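Side-chain contacts in Bpsl1147 (Burkholderia pseudomallei, PDB 5A4O), which probably binds DNA, single-stranded DNA in particular, as a dimeric bacterial homolog of the eukaryotic transcription coactivator PC4: residues D12-K15 against Q19-R22; R22-W27 against Y33-L38; V39-D42 against D46-P49. One frame throughout, in Å; residues are numbered along the deposited sequence.

Contact 1: residues D12-K15 against Q19-R22; sequences DVQK and QRIR
The guanidinium of R20 meets D12 at its edge and Q14 over one face. D12 OD2 lies at the edge, tilted about 31° out of the guanidinium plane, and the amide nitrogen NE2 of Q14 lies above the face, offset toward the rim. All three side chains stand on the same face of a β hairpin, the first of the antiparallel sheet, formed by strands 8-16 and 19-28. The salt bridge runs from R20 NH1 to D12 OD2 over 2.6 Å. It is short but bent, with an N-H...O angle of 130°. NH1 meets OD2 nearly head-on along the C-O bond, and the carboxylate and guanidinium planes are 70° apart, so this is a single-point grip and not a side-on pairing. R20 is extended from CG to NE and runs alongside Q14, pointing the same way. D12 OD2 also lies 3.2 Å from R20 CD.

On the other face V13 and I21 form a hydrogen-bonded pair. V13 N donates to I21 O, and I21 N returns the bond to V13 O at 2.7 Å. Their side chains meet CB to CB at 4.1 Å. K15 extends this apolar patch: its CD rests 3.9 Å from I21 CD1. I54 and L60 of the second subunit pack on I21 and K15, so this face belongs to the dimer interface. R57 of the second subunit also bonds to K15 O.

R22 turns its charged end away from D12, to S6 and T9 of its own chain. Near the turn, K15 N donates to Q19 O at 2.9 Å. Beyond it the lysine chain bends at chi3, which brings K15 CE to 3.4 Å from Q19 OE1.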
loop_
_atom_site.group_PDB
_atom_site.type_symbol
_atom_site.label_atom_id
_atom_site.label_comp_id
_atom_site.label_asym_id
_atom_site.label_seq_id
_atom_site.Cartn_x
_atom_site.Cartn_y
_atom_site.Cartn_z
ATOM N N ASP A 12 -5.140 -7.400 8.810
ATOM C CA ASP A 12 -6.409 -7.081 8.178
ATOM C C ASP A 12 -6.920 -5.784 8.813
ATOM O O ASP A 12 -7.559 -5.832 9.883
ATOM C CB ASP A 12 -7.363 -8.229 8.494
ATOM C CG ASP A 12 -8.517 -8.298 7.572
ATOM O OD1 ASP A 12 -8.352 -7.962 6.377
ATOM O OD2 ASP A 12 -9.604 -8.727 8.034
ATOM N N VAL A 13 -6.615 -4.654 8.184
ATOM C CA VAL A 13 -6.860 -3.321 8.766
ATOM C C VAL A 13 -8.216 -2.845 8.304
ATOM O O VAL A 13 -8.418 -2.575 7.113
ATOM C CB VAL A 13 -5.806 -2.300 8.347
ATOM C CG1 VAL A 13 -6.096 -0.949 8.990
ATOM C CG2 VAL A 13 -4.408 -2.805 8.626
ATOM N N GLN A 14 -9.153 -2.755 9.237
ATOM C CA GLN A 14 -10.514 -2.406 8.890
ATOM C C GLN A 14 -10.632 -0.922 8.576
ATOM O O GLN A 14 -10.168 -0.067 9.358
ATOM C CB GLN A 14 -11.495 -2.762 10.021
ATOM C CG GLN A 14 -11.543 -4.237 10.326
ATOM C CD GLN A 14 -12.222 -4.558 11.648
ATOM O OE1 GLN A 14 -12.680 -3.668 12.354
ATOM N NE2 GLN A 14 -12.266 -5.843 11.992
ATOM N N LYS A 15 -11.225 -0.617 7.423
ATOM C CA LYS A 15 -11.555 0.770 7.044
ATOM C C LYS A 15 -12.985 1.124 7.380
ATOM O O LYS A 15 -13.287 2.269 7.754
ATOM C CB LYS A 15 -11.394 0.983 5.541
ATOM C CG LYS A 15 -9.966 0.960 5.080
ATOM C CD LYS A 15 -9.769 1.398 3.616
ATOM C CE LYS A 15 -10.634 2.582 3.206
ATOM N NZ LYS A 15 -9.841 3.548 2.404
ATOM N N GLN A 19 -14.889 -2.382 3.761
ATOM C CA GLN A 19 -13.569 -2.276 3.143
ATOM C C GLN A 19 -12.516 -2.524 4.204
ATOM O O GLN A 19 -12.678 -2.120 5.367
ATOM C CB GLN A 19 -13.340 -0.875 2.580
ATOM C CG GLN A 19 -14.370 -0.408 1.570
ATOM C CD GLN A 19 -13.860 0.706 0.688
ATOM O OE1 GLN A 19 -13.103 1.582 1.110
ATOM N NE2 GLN A 19 -14.281 0.675 -0.571
ATOM N N ARG A 20 -11.448 -3.197 3.808
ATOM C CA ARG A 20 -10.313 -3.422 4.688
ATOM C C ARG A 20 -9.086 -3.308 3.865
ATOM O O ARG A 20 -9.146 -3.414 2.645
ATOM C CB ARG A 20 -10.370 -4.815 5.295
ATOM C CG ARG A 20 -11.534 -5.031 6.205
ATOM C CD ARG A 20 -11.520 -6.456 6.738
ATOM N NE ARG A 20 -12.715 -6.734 7.494
ATOM C CZ ARG A 20 -13.017 -7.911 8.034
ATOM N NH1 ARG A 20 -12.205 -8.948 7.917
ATOM N NH2 ARG A 20 -14.156 -8.044 8.684
ATOM N N ILE A 21 -7.977 -3.048 4.529
ATOM C CA ILE A 21 -6.678 -3.127 3.895
ATOM C C ILE A 21 -6.030 -4.431 4.376
ATOM O O ILE A 21 -5.730 -4.577 5.571
ATOM C CB ILE A 21 -5.777 -1.942 4.230
ATOM C CG1 ILE A 21 -6.410 -0.612 3.804
ATOM C CG2 ILE A 21 -4.379 -2.159 3.635
ATOM C CD1 ILE A 21 -6.597 -0.429 2.315
ATOM N N ARG A 22 -5.826 -5.377 3.448
ATOM C CA ARG A 22 -5.239 -6.684 3.769
ATOM C C ARG A 22 -3.754 -6.718 3.419
ATOM O O ARG A 22 -3.358 -6.365 2.312
ATOM C CB ARG A 22 -5.979 -7.794 3.019
ATOM C CG ARG A 22 -5.425 -9.214 3.303
ATOM C CD ARG A 22 -6.164 -10.354 2.575
ATOM N NE ARG A 22 -5.545 -11.708 2.848
ATOM C CZ ARG A 22 -4.853 -12.487 1.983
ATOM N NH1 ARG A 22 -4.660 -12.144 0.714
ATOM N NH2 ARG A 22 -4.373 -13.664 2.385
#

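Contact 2: residues R22-W27 against Y33-L38; sequences RISHRW and YVDVRL
R26 and Y33 meet by a cation-pi contact. R26 CZ lies 4.3 Å from the ring centroid of Y33, 34° off the normal, and the guanidinium and ring planes are 39° apart. The guanidinium therefore sits off-centre, with NH2 3.4 Å from Y33 CD2. Y33 CB and CG lie over one guanidinium face. R26 takes CG between its backbone N and carbonyl carbon (chi1 63°), and the chain bends at chi3 toward the tyrosine.

The charged bonds lie within 33-38. R37 grips D35 side-on, NE to OD2 and NH2 to OD1, and NE uses the syn lone pair of OD2. This double grip fixes the carboxylate. R37 NH1 turns to T50 O on the next strand.

A water joins the two strands. It hydrogen-bonds to D35 OD2 at 2.7 Å, to R22 O and to S24 OG at 2.8 Å. S24 OG also packs against D35 CB at 3.4 Å.

Apolar contacts lie on the other face. I23 CG1 faces V36 CG2 at 4.4 Å, and V34 CG2 reaches the edge of the H25 ring. G67 and I54 of the second subunit pack on I23 and V36. H25 NE2 bonds to R32 NE.

Backbone bonds run in three pairs, R22 with R37, S24 with D35 and R26 with Y33. This is the regular two-way pairing of an antiparallel β hairpin, here at the centre of the curved four-stranded sheet of the PC4 fold.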
loop_
_atom_site.group_PDB
_atom_site.type_symbol
_atom_site.label_atom_id
_atom_site.label_comp_id
_atom_site.label_asym_id
_atom_site.label_seq_id
_atom_site.Cartn_x
_atom_site.Cartn_y
_atom_site.Cartn_z
ATOM N N ARG A 22 -5.826 -5.377 3.448
ATOM C CA ARG A 22 -5.239 -6.684 3.769
ATOM C C ARG A 22 -3.754 -6.718 3.419
ATOM O O ARG A 22 -3.358 -6.365 2.312
ATOM C CB ARG A 22 -5.979 -7.794 3.019
ATOM C CG ARG A 22 -5.425 -9.214 3.303
ATOM C CD ARG A 22 -6.164 -10.354 2.575
ATOM N NE ARG A 22 -5.545 -11.708 2.848
ATOM C CZ ARG A 22 -4.853 -12.487 1.983
ATOM N NH1 ARG A 22 -4.660 -12.144 0.714
ATOM N NH2 ARG A 22 -4.373 -13.664 2.385
ATOM N N ILE A 23 -2.932 -7.120 4.377
ATOM C CA ILE A 23 -1.516 -7.218 4.179
ATOM C C ILE A 23 -1.276 -8.700 4.197
ATOM O O ILE A 23 -1.630 -9.364 5.180
ATOM C CB ILE A 23 -0.740 -6.523 5.319
ATOM C CG1 ILE A 23 -1.036 -5.002 5.285
ATOM C CG2 ILE A 23 0.754 -6.777 5.183
ATOM C CD1 ILE A 23 -0.431 -4.236 6.425
ATOM N N SER A 24 -0.759 -9.223 3.089
ATOM C CA SER A 24 -0.574 -10.658 2.926
ATOM C C SER A 24 0.851 -10.949 2.424
ATOM O O SER A 24 1.550 -10.070 1.916
ATOM C CB SER A 24 -1.656 -11.228 2.019
ATOM O OG SER A 24 -1.561 -10.700 0.704
ATOM N N HIS A 25 1.289 -12.174 2.637
ATOM C CA HIS A 25 2.587 -12.623 2.209
ATOM C C HIS A 25 2.384 -13.898 1.422
ATOM O O HIS A 25 1.619 -14.759 1.824
ATOM C CB HIS A 25 3.509 -12.875 3.410
ATOM C CG HIS A 25 4.885 -13.279 3.002
ATOM N ND1 HIS A 25 5.224 -14.592 2.763
ATOM C CD2 HIS A 25 5.984 -12.549 2.703
ATOM C CE1 HIS A 25 6.484 -14.654 2.365
ATOM N NE2 HIS A 25 6.970 -13.429 2.333
ATOM N N ARG A 26 3.034 -14.023 0.266
ATOM C CA ARG A 26 2.960 -15.276 -0.450
ATOM C C ARG A 26 4.252 -15.600 -1.186
ATOM O O ARG A 26 5.123 -14.725 -1.347
ATOM C CB ARG A 26 1.794 -15.309 -1.411
ATOM C CG ARG A 26 1.869 -14.290 -2.494
ATOM C CD ARG A 26 0.612 -14.309 -3.356
ATOM N NE ARG A 26 0.985 -14.007 -4.729
ATOM C CZ ARG A 26 1.309 -12.798 -5.186
ATOM N NH1 ARG A 26 1.278 -11.735 -4.393
ATOM N NH2 ARG A 26 1.643 -12.653 -6.463
ATOM N N TRP A 27 4.380 -16.872 -1.543
ATOM C CA TRP A 27 5.539 -17.352 -2.298
ATOM C C TRP A 27 5.073 -17.885 -3.643
ATOM O O TRP A 27 3.976 -18.468 -3.766
ATOM C CB TRP A 27 6.195 -18.473 -1.543
ATOM C CG TRP A 27 6.792 -18.136 -0.223
ATOM C CD1 TRP A 27 6.162 -18.045 0.971
ATOM C CD2 TRP A 27 8.168 -17.939 0.027
ATOM N NE1 TRP A 27 7.073 -17.774 1.964
ATOM C CE2 TRP A 27 8.312 -17.695 1.397
ATOM C CE3 TRP A 27 9.296 -17.903 -0.793
ATOM C CZ2 TRP A 27 9.544 -17.456 1.982
ATOM C CZ3 TRP A 27 10.517 -17.686 -0.220
ATOM C CH2 TRP A 27 10.636 -17.459 1.161
ATOM N N TYR A 33 6.489 -12.346 -2.054
ATOM C CA TYR A 33 5.684 -11.221 -2.508
ATOM C C TYR A 33 4.959 -10.693 -1.256
ATOM O O TYR A 33 4.294 -11.461 -0.609
ATOM C CB TYR A 33 4.623 -11.690 -3.536
ATOM C CG TYR A 33 5.123 -12.265 -4.847
ATOM C CD1 TYR A 33 5.782 -13.497 -4.905
ATOM C CD2 TYR A 33 4.854 -11.613 -6.058
ATOM C CE1 TYR A 33 6.233 -14.024 -6.121
ATOM C CE2 TYR A 33 5.273 -12.138 -7.286
ATOM C CZ TYR A 33 5.977 -13.334 -7.316
ATOM O OH TYR A 33 6.431 -13.855 -8.532
ATOM N N VAL A 34 5.101 -9.409 -0.915
ATOM C CA VAL A 34 4.271 -8.792 0.110
ATOM C C VAL A 34 3.217 -7.956 -0.609
ATOM O O VAL A 34 3.531 -7.152 -1.482
ATOM C CB VAL A 34 5.076 -7.908 1.081
ATOM C CG1 VAL A 34 4.154 -7.198 2.076
ATOM C CG2 VAL A 34 6.093 -8.756 1.831
ATOM N N ASP A 35 1.962 -8.162 -0.245
ATOM C CA ASP A 35 0.867 -7.499 -0.907
ATOM C C ASP A 35 0.132 -6.629 0.104
ATOM O O ASP A 35 -0.114 -7.055 1.244
ATOM C CB ASP A 35 -0.040 -8.584 -1.466
ATOM C CG ASP A 35 -0.997 -8.082 -2.491
ATOM O OD1 ASP A 35 -0.580 -7.896 -3.640
ATOM O OD2 ASP A 35 -2.192 -7.926 -2.156
ATOM N N VAL A 36 -0.225 -5.414 -0.306
ATOM C CA VAL A 36 -0.969 -4.481 0.544
ATOM C C VAL A 36 -2.114 -4.008 -0.316
ATOM O O VAL A 36 -1.878 -3.393 -1.340
ATOM C CB VAL A 36 -0.109 -3.279 0.959
ATOM C CG1 VAL A 36 -0.908 -2.304 1.788
ATOM C CG2 VAL A 36 1.135 -3.755 1.697
ATOM N N ARG A 37 -3.350 -4.330 0.059
ATOM C CA ARG A 37 -4.459 -4.261 -0.936
ATOM C C ARG A 37 -5.773 -3.987 -0.300
ATOM O O ARG A 37 -6.119 -4.614 0.692
ATOM C CB ARG A 37 -4.563 -5.598 -1.695
ATOM C CG ARG A 37 -5.431 -5.583 -2.971
ATOM C CD ARG A 37 -5.156 -6.798 -3.860
ATOM N NE ARG A 37 -3.771 -6.806 -4.314
ATOM C CZ ARG A 37 -3.271 -6.068 -5.300
ATOM N NH1 ARG A 37 -4.025 -5.282 -6.052
ATOM N NH2 ARG A 37 -1.973 -6.160 -5.576
ATOM N N LEU A 38 -6.511 -3.065 -0.914
ATOM C CA LEU A 38 -7.897 -2.820 -0.602
ATOM C C LEU A 38 -8.756 -4.047 -1.000
ATOM O O LEU A 38 -8.761 -4.491 -2.167
ATOM C CB LEU A 38 -8.378 -1.550 -1.303
ATOM C CG LEU A 38 -9.860 -1.219 -1.090
ATOM C CD1 LEU A 38 -10.045 -0.839 0.345
ATOM C CD2 LEU A 38 -10.350 -0.118 -2.033
HETATM O O HOH W 1 -3.134 -8.455 0.306
#

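Contact 3: residues V39-D42 against D46-P49; sequences VVVD and DFVP
A β hairpin of strands 31-41 and 47-56 brings V41 over the ring of F47. It is the last hairpin of the four-stranded PC4 sheet. V41 CG1 stands over one face of the phenyl ring, 4.0 Å from its centroid and 22° off the normal. This is a CH-pi contact. The methyl is nearest CZ, at 3.7 Å, and so is offset toward the rim. V41 and F47 are a non-hydrogen-bonded pair; their side chains lie side by side and point the same way. F47 has CG anti to its carbonyl carbon, beside the backbone N (chi1 -76°). This leans the ring across toward strand 31-41 and on toward V41; V40 N lies in plane at its edge.

V39 meets F47 from the other direction. The two side chains cross at about a right angle, and V39 CG2 touches F47 CB at 3.9 Å. V39 CG1 reaches instead to the CA of P49. The same face is flanked by R20 and R22 of strand 19-28 and by A3 and Y4 of the N-terminal segment. F47 also bonds to A3 through the backbone, so the segment before the first strand is held against this edge of the sheet.

V40 and V48 carry the backbone pairing. V40 N donates to V48 O, and V48 N to V40 O at 2.7 Å. Their side chains stand on the opposite face, where V48 CG2 also comes 3.8 Å from D42 OD2.

The turn end is held by D42 and D46. Their carboxylates stay apart, while CB meets CB at 3.6 Å. D42 N donates to D46 O over 2.7 Å, nearly along the C=O axis.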
loop_
_atom_site.group_PDB
_atom_site.type_symbol
_atom_site.label_atom_id
_atom_site.label_comp_id
_atom_site.label_asym_id
_atom_site.label_seq_id
_atom_site.Cartn_x
_atom_site.Cartn_y
_atom_site.Cartn_z
ATOM N N VAL A 39 -9.465 -4.583 -0.016
ATOM C CA VAL A 39 -10.409 -5.670 -0.210
ATOM C C VAL A 39 -11.795 -5.166 0.190
ATOM O O VAL A 39 -11.903 -4.340 1.084
ATOM C CB VAL A 39 -10.003 -6.936 0.564
ATOM C CG1 VAL A 39 -8.587 -7.355 0.179
ATOM C CG2 VAL A 39 -10.113 -6.734 2.080
ATOM N N VAL A 40 -12.817 -5.591 -0.530
ATOM C CA VAL A 40 -14.173 -5.072 -0.350
ATOM C C VAL A 40 -15.229 -6.173 -0.296
ATOM O O VAL A 40 -15.080 -7.193 -0.895
ATOM C CB VAL A 40 -14.602 -4.070 -1.457
ATOM C CG1 VAL A 40 -13.645 -2.918 -1.604
ATOM C CG2 VAL A 40 -14.776 -4.784 -2.746
ATOM N N VAL A 41 -16.293 -5.921 0.448
ATOM C CA VAL A 41 -17.263 -6.944 0.677
ATOM C C VAL A 41 -17.968 -7.322 -0.596
ATOM O O VAL A 41 -18.165 -6.537 -1.466
ATOM C CB VAL A 41 -18.388 -6.536 1.623
ATOM C CG1 VAL A 41 -18.172 -6.917 3.060
ATOM C CG2 VAL A 41 -18.846 -5.136 1.402
ATOM N N ASP A 42 -18.321 -8.591 -0.618
ATOM C CA ASP A 42 -19.258 -9.205 -1.537
ATOM C C ASP A 42 -20.504 -9.220 -0.710
ATOM O O ASP A 42 -21.362 -8.428 -0.892
ATOM C CB ASP A 42 -18.858 -10.675 -1.819
ATOM C CG ASP A 42 -18.813 -11.000 -3.271
ATOM O OD1 ASP A 42 -19.151 -10.125 -4.077
ATOM O OD2 ASP A 42 -18.372 -12.113 -3.589
ATOM N N ASP A 46 -16.805 -12.492 2.724
ATOM C CA ASP A 46 -16.402 -12.627 1.369
ATOM C C ASP A 46 -15.978 -11.229 1.016
ATOM O O ASP A 46 -16.726 -10.496 0.431
ATOM C CB ASP A 46 -17.508 -13.141 0.475
ATOM C CG ASP A 46 -18.027 -14.500 0.937
ATOM O OD1 ASP A 46 -18.719 -14.512 1.973
ATOM O OD2 ASP A 46 -17.761 -15.497 0.260
ATOM N N PHE A 47 -14.784 -10.884 1.455
ATOM C CA PHE A 47 -14.100 -9.725 0.950
ATOM C C PHE A 47 -13.418 -10.176 -0.294
ATOM O O PHE A 47 -13.016 -11.296 -0.395
ATOM C CB PHE A 47 -13.136 -9.159 1.944
ATOM C CG PHE A 47 -13.799 -8.403 3.029
ATOM C CD1 PHE A 47 -14.318 -9.070 4.089
ATOM C CD2 PHE A 47 -13.927 -7.048 2.974
ATOM C CE1 PHE A 47 -14.928 -8.388 5.116
ATOM C CE2 PHE A 47 -14.554 -6.364 3.986
ATOM C CZ PHE A 47 -15.059 -7.052 5.052
ATOM N N VAL A 48 -13.344 -9.283 -1.243
ATOM C CA VAL A 48 -12.745 -9.582 -2.509
ATOM C C VAL A 48 -11.687 -8.551 -2.872
ATOM O O VAL A 48 -11.826 -7.433 -2.536
ATOM C CB VAL A 48 -13.813 -9.604 -3.567
ATOM C CG1 VAL A 48 -13.256 -10.004 -4.888
ATOM C CG2 VAL A 48 -14.900 -10.552 -3.126
ATOM N N PRO A 49 -10.598 -8.973 -3.501
ATOM C CA PRO A 49 -9.513 -8.014 -3.711
ATOM C C PRO A 49 -9.849 -7.048 -4.832
ATOM O O PRO A 49 -10.728 -7.338 -5.683
ATOM C CB PRO A 49 -8.326 -8.906 -4.105
ATOM C CG PRO A 49 -8.971 -10.074 -4.797
ATOM C CD PRO A 49 -10.249 -10.313 -4.026
#

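In the fold
The three contacts follow the chain through successive hairpins of one antiparallel sheet. Contact 2 is the buried one, its centre about 4 Å from that of the chain. Contacts 1 and 3 are partly buried. Contacts 1 and 2 share strand 19-28 and R22, and both touch the second subunit, where I21 and V36 form one apolar surface. Contact 3 shares strand 31-41 with contact 2 but touches no other chain of the assembly. A salt bridge crosses between the strands only in contact 1; beyond backbone bonds, contact 2 has cation-pi and water on one face, apolar groups on the other, contact 3 mainly apolar contacts. R20 of contact 1 lies against F47 of contact 3.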